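Geranyltranstransferase (Campylobacter jejuni, PDB 3NPK) probably condenses geranyl diphosphate with isopentenyl diphosphate to give farnesyl diphosphate, a precursor of many isoprenoids. Local coordinates at residues 80-85 with 96-101; 76-81 with 107-112. All coordinates share one frame; numbering follows the deposited sequence.

How the interactions relate
Both interactions start from the C-terminal end of helix 59-80 and share D80 and D81. Interaction 2 pairs the last turn or so of that helix with helix 103-122. Interaction 1 joins the loop that follows the helix to residues 96-101, which lie just before helix 103-122 in the chain. The two centres are about 8 Å apart. L97 links them: its CD1 packs on both I78 and V109. L82 also touches I107. The second subunit reaches both sites. The side chain of D81 is about 9 Å and that of I78 about 10 Å from the bound pyrophosphate, so this packing lies beside the probable substrate region and at the dimer interface.

Interaction 1: residues 80-85 with 96-101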
loop_
_atom_site.group_PDB
_atom_site.type_symbol
_atom_site.label_atom_id
_atom_site.label_comp_id
_atom_site.label_asym_id
_atom_site.label_seq_id
_atom_site.Cartn_x
_atom_site.Cartn_y
_atom_site.Cartn_z
ATOM N N ASP A 80 -10.647 1.140 8.839
ATOM C CA ASP A 80 -11.231 2.031 9.845
ATOM C C ASP A 80 -12.430 1.379 10.544
ATOM O O ASP A 80 -12.692 1.659 11.716
ATOM C CB ASP A 80 -11.675 3.338 9.215
ATOM C CG ASP A 80 -10.508 4.191 8.725
ATOM O OD1 ASP A 80 -9.324 3.801 8.899
ATOM O OD2 ASP A 80 -10.791 5.252 8.145
ATOM N N ASP A 81 -13.124 0.484 9.836
ATOM C CA ASP A 81 -14.313 -0.173 10.389
ATOM C C ASP A 81 -13.970 -1.315 11.356
ATOM O O ASP A 81 -14.857 -1.810 12.062
ATOM C CB ASP A 81 -15.207 -0.713 9.255
ATOM C CG ASP A 81 -15.986 0.385 8.550
ATOM O OD1 ASP A 81 -16.082 1.498 9.110
ATOM O OD2 ASP A 81 -16.499 0.139 7.431
ATOM N N LEU A 82 -12.696 -1.714 11.413
ATOM C CA LEU A 82 -12.276 -2.848 12.250
ATOM C C LEU A 82 -12.624 -2.631 13.719
ATOM O O LEU A 82 -12.690 -1.500 14.191
ATOM C CB LEU A 82 -10.773 -3.086 12.137
ATOM C CG LEU A 82 -10.293 -3.739 10.840
ATOM C CD1 LEU A 82 -8.767 -3.658 10.763
ATOM C CD2 LEU A 82 -10.765 -5.190 10.746
ATOM N N PRO A 83 -12.842 -3.725 14.457
ATOM C CA PRO A 83 -13.149 -3.585 15.885
ATOM C C PRO A 83 -12.143 -2.726 16.651
ATOM O O PRO A 83 -12.556 -2.022 17.576
ATOM C CB PRO A 83 -13.114 -5.027 16.389
ATOM C CG PRO A 83 -13.605 -5.805 15.185
ATOM C CD PRO A 83 -12.990 -5.109 13.989
ATOM N N ALA A 84 -10.861 -2.784 16.292
ATOM C CA ALA A 84 -9.844 -2.003 17.013
ATOM C C ALA A 84 -10.073 -0.506 16.844
ATOM O O ALA A 84 -9.708 0.298 17.707
ATOM C CB ALA A 84 -8.440 -2.367 16.534
HETATM N N MSE A 85 -10.663 -0.135 15.715
HETATM C CA MSE A 85 -10.899 1.273 15.430
HETATM C C MSE A 85 -12.367 1.636 15.582
HETATM O O MSE A 85 -12.859 1.688 16.717
HETATM C CB MSE A 85 -10.293 1.668 14.082
HETATM C CG MSE A 85 -8.775 1.741 14.209
HETATM SE SE MSE A 85 -7.814 2.344 12.651
HETATM C CE MSE A 85 -7.385 0.633 11.855
ATOM N N THR A 96 -20.023 -5.219 7.415
ATOM C CA THR A 96 -18.596 -5.044 7.195
ATOM C C THR A 96 -17.892 -6.384 6.967
ATOM O O THR A 96 -18.426 -7.449 7.326
ATOM C CB THR A 96 -17.976 -4.309 8.378
ATOM O OG1 THR A 96 -18.520 -4.867 9.585
ATOM C CG2 THR A 96 -18.323 -2.829 8.299
ATOM N N LEU A 97 -16.706 -6.347 6.357
ATOM C CA LEU A 97 -16.007 -7.593 6.021
ATOM C C LEU A 97 -15.678 -8.443 7.234
ATOM O O LEU A 97 -15.646 -9.668 7.147
ATOM C CB LEU A 97 -14.711 -7.329 5.251
ATOM C CG LEU A 97 -14.872 -6.895 3.797
ATOM C CD1 LEU A 97 -13.485 -6.711 3.184
ATOM C CD2 LEU A 97 -15.726 -7.871 3.005
ATOM N N HIS A 98 -15.400 -7.809 8.368
ATOM C CA HIS A 98 -15.030 -8.619 9.520
ATOM C C HIS A 98 -16.254 -9.306 10.125
ATOM O O HIS A 98 -16.105 -10.271 10.863
ATOM C CB HIS A 98 -14.260 -7.805 10.565
ATOM C CG HIS A 98 -15.023 -6.648 11.105
ATOM N ND1 HIS A 98 -15.049 -5.418 10.482
ATOM C CD2 HIS A 98 -15.812 -6.535 12.198
ATOM C CE1 HIS A 98 -15.808 -4.592 11.181
ATOM N NE2 HIS A 98 -16.286 -5.248 12.225
ATOM N N LYS A 99 -17.449 -8.814 9.805
ATOM C CA LYS A 99 -18.682 -9.487 10.228
ATOM C C LYS A 99 -19.091 -10.586 9.247
ATOM O O LYS A 99 -19.498 -11.673 9.663
ATOM C CB LYS A 99 -19.816 -8.473 10.368
ATOM C CG LYS A 99 -19.525 -7.328 11.351
ATOM C CD LYS A 99 -19.421 -7.820 12.777
ATOM C CE LYS A 99 -20.731 -8.464 13.211
ATOM N NZ LYS A 99 -20.748 -8.801 14.664
ATOM N N SER A 100 -19.001 -10.311 7.948
ATOM C CA SER A 100 -19.371 -11.309 6.941
ATOM C C SER A 100 -18.375 -12.447 6.855
ATOM O O SER A 100 -18.759 -13.599 6.604
ATOM C CB SER A 100 -19.510 -10.674 5.563
ATOM O OG SER A 100 -20.715 -9.943 5.481
ATOM N N TYR A 101 -17.098 -12.120 7.029
ATOM C CA TYR A 101 -16.025 -13.101 6.960
ATOM C C TYR A 101 -15.351 -13.247 8.318
ATOM O O TYR A 101 -15.850 -13.974 9.179
ATOM C CB TYR A 101 -15.053 -12.742 5.836
ATOM C CG TYR A 101 -15.738 -12.811 4.497
ATOM C CD1 TYR A 101 -16.121 -11.657 3.821
ATOM C CD2 TYR A 101 -16.034 -14.042 3.918
ATOM C CE1 TYR A 101 -16.774 -11.731 2.593
ATOM C CE2 TYR A 101 -16.677 -14.129 2.703
ATOM C CZ TYR A 101 -17.048 -12.975 2.041
ATOM O OH TYR A 101 -17.695 -13.077 0.822
#
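P83 sits on a face of the H98 imidazole. Its CD lies 3.7 Å from the ring centroid and only 12° off the ring normal, a CH-pi contact. CG of P83 follows over the CD2 side of the ring. With CG of H98 between the backbone N and the carbonyl carbon (chi1 60°), the ring lies between P83 and the T96 hydroxyl. The opposite face is met by T96 OG1, displaced from the ring centre. That hydroxyl is also hydrogen-bonded to the backbone O of A88, which fixes its rotation. The D81 carbonyl O comes obliquely to within 3.1 Å of H98 CE1, a close contact rather than a hydrogen bond. Beside the ring contact, the methyl CG2 of T96 packs against OD2 of D81 at 3.6 Å. The polar end of D81 has its main partner elsewhere: OD1 forms a salt bridge with R91. Residues 80-86 read DDLPAMD, the first aspartate-rich motif of polyprenyl synthases, whose aspartates in relatives bind the magnesium ions that hold the substrate diphosphate. A type I turn from L82 to M85 bends this loop back, with M85 N bonded to L82 O at 2.9 Å. The contact thus closes the loop between helix 59-80 and strand 90-91 against helix 97-100, with helix 103-122 touching L82 and P83.

Interaction 2: residues 76-81 with 107-112; sequences SLIHDD and ILVGDA
H79 reaches across to I107, G110 and D111 where two helices of the mainly helical polyprenyl synthase fold pack nearly antiparallel. The axes of 76-80 and 107-112 pass 8.6 Å apart, with 154° between their directions. Starting from CB, the H79 side chain leaves with CG anti to the carbonyl carbon (chi1 -76°), which swings the ring across to the other helix. CD2 lies 3.9 Å from both I107 O and G110 CA. At the tip, NE2 donates a nearly straight hydrogen bond to I107 O, 2.8 Å long with an angle of 167° at the hydrogen. The bond lies in the ring plane and uses a lone pair in the carbonyl plane. The same oxygen also accepts from D111 N, so two donors grip it. NE2 is 3.5 Å from G110 CA, and the ring packs close to the bare backbone of the helix. CE1 meets D111 OD1 at the ring edge, with the carboxylate nearly perpendicular to the ring. On the far side, ND1 is hydrogen-bonded to D111 OD2 of the second subunit, and D111 OD2 of this chain is hydrogen-bonded to H79 ND1 of that subunit in return. This reciprocal pairing ties the helix contact into the dimer interface. Beside the polar cluster, I78 crosses V109 at about a right angle, CD1 to CG1 at 3.8 Å.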
loop_
_atom_site.group_PDB
_atom_site.type_symbol
_atom_site.label_atom_id
_atom_site.label_comp_id
_atom_site.label_asym_id
_atom_site.label_seq_id
_atom_site.Cartn_x
_atom_site.Cartn_y
_atom_site.Cartn_z
ATOM N N SER A 76 -9.165 1.980 3.121
ATOM C CA SER A 76 -9.142 2.766 4.348
ATOM C C SER A 76 -10.430 2.579 5.133
ATOM O O SER A 76 -10.408 2.537 6.367
ATOM C CB SER A 76 -8.867 4.252 4.050
ATOM O OG SER A 76 -10.013 4.942 3.578
ATOM N N LEU A 77 -11.553 2.455 4.427
ATOM C CA LEU A 77 -12.828 2.241 5.096
ATOM C C LEU A 77 -12.858 0.886 5.793
ATOM O O LEU A 77 -13.351 0.777 6.913
ATOM C CB LEU A 77 -13.989 2.325 4.111
ATOM C CG LEU A 77 -14.133 3.650 3.358
ATOM C CD1 LEU A 77 -15.376 3.635 2.498
ATOM C CD2 LEU A 77 -14.141 4.861 4.301
ATOM N N ILE A 78 -12.347 -0.138 5.113
ATOM C CA ILE A 78 -12.331 -1.490 5.656
ATOM C C ILE A 78 -11.485 -1.530 6.930
ATOM O O ILE A 78 -11.915 -2.076 7.966
ATOM C CB ILE A 78 -11.807 -2.502 4.612
ATOM C CG1 ILE A 78 -12.802 -2.642 3.452
ATOM C CG2 ILE A 78 -11.520 -3.867 5.260
ATOM C CD1 ILE A 78 -12.233 -3.334 2.197
ATOM N N HIS A 79 -10.292 -0.925 6.890
ATOM C CA HIS A 79 -9.482 -0.885 8.112
ATOM C C HIS A 79 -10.103 -0.022 9.206
ATOM O O HIS A 79 -10.101 -0.415 10.379
ATOM C CB HIS A 79 -8.029 -0.496 7.830
ATOM C CG HIS A 79 -7.223 -1.614 7.242
ATOM N ND1 HIS A 79 -5.850 -1.552 7.096
ATOM C CD2 HIS A 79 -7.592 -2.846 6.800
ATOM C CE1 HIS A 79 -5.415 -2.685 6.568
ATOM N NE2 HIS A 79 -6.453 -3.485 6.375
ATOM N N ASP A 80 -10.647 1.140 8.839
ATOM C CA ASP A 80 -11.231 2.031 9.845
ATOM C C ASP A 80 -12.430 1.379 10.544
ATOM O O ASP A 80 -12.692 1.659 11.716
ATOM C CB ASP A 80 -11.675 3.338 9.215
ATOM C CG ASP A 80 -10.508 4.191 8.725
ATOM O OD1 ASP A 80 -9.324 3.801 8.899
ATOM O OD2 ASP A 80 -10.791 5.252 8.145
ATOM N N ASP A 81 -13.124 0.484 9.836
ATOM C CA ASP A 81 -14.313 -0.173 10.389
ATOM C C ASP A 81 -13.970 -1.315 11.356
ATOM O O ASP A 81 -14.857 -1.810 12.062
ATOM C CB ASP A 81 -15.207 -0.713 9.255
ATOM C CG ASP A 81 -15.986 0.385 8.550
ATOM O OD1 ASP A 81 -16.082 1.498 9.110
ATOM O OD2 ASP A 81 -16.499 0.139 7.431
ATOM N N ILE A 107 -8.581 -7.416 7.454
ATOM C CA ILE A 107 -7.237 -6.830 7.475
ATOM C C ILE A 107 -6.537 -7.071 6.135
ATOM O O ILE A 107 -6.014 -6.135 5.503
ATOM C CB ILE A 107 -6.379 -7.410 8.603
ATOM C CG1 ILE A 107 -6.932 -6.982 9.961
ATOM C CG2 ILE A 107 -4.915 -6.943 8.446
ATOM C CD1 ILE A 107 -6.485 -7.879 11.102
ATOM N N LEU A 108 -6.536 -8.324 5.686
ATOM C CA LEU A 108 -5.804 -8.680 4.461
ATOM C C LEU A 108 -6.418 -8.119 3.174
ATOM O O LEU A 108 -5.683 -7.779 2.246
ATOM C CB LEU A 108 -5.658 -10.198 4.344
ATOM C CG LEU A 108 -4.824 -10.846 5.458
ATOM C CD1 LEU A 108 -4.814 -12.378 5.293
ATOM C CD2 LEU A 108 -3.400 -10.252 5.483
ATOM N N VAL A 109 -7.747 -8.042 3.100
ATOM C CA VAL A 109 -8.364 -7.404 1.945
ATOM C C VAL A 109 -7.937 -5.929 1.885
ATOM O O VAL A 109 -7.585 -5.428 0.815
ATOM C CB VAL A 109 -9.910 -7.521 1.940
ATOM C CG1 VAL A 109 -10.514 -6.510 0.947
ATOM C CG2 VAL A 109 -10.357 -8.949 1.582
ATOM N N GLY A 110 -7.960 -5.231 3.020
ATOM C CA GLY A 110 -7.491 -3.854 3.022
ATOM C C GLY A 110 -6.032 -3.764 2.574
ATOM O O GLY A 110 -5.672 -2.902 1.769
ATOM N N ASP A 111 -5.190 -4.657 3.094
ATOM C CA ASP A 111 -3.770 -4.678 2.718
ATOM C C ASP A 111 -3.642 -4.880 1.209
ATOM O O ASP A 111 -2.864 -4.181 0.539
ATOM C CB ASP A 111 -3.009 -5.788 3.447
ATOM C CG ASP A 111 -2.826 -5.499 4.932
ATOM O OD1 ASP A 111 -3.090 -4.363 5.371
ATOM O OD2 ASP A 111 -2.425 -6.413 5.664
ATOM N N ALA A 112 -4.400 -5.842 0.678
ATOM C CA ALA A 112 -4.398 -6.107 -0.763
ATOM C C ALA A 112 -4.775 -4.879 -1.578
ATOM O O ALA A 112 -4.145 -4.593 -2.591
ATOM C CB ALA A 112 -5.315 -7.280 -1.096
#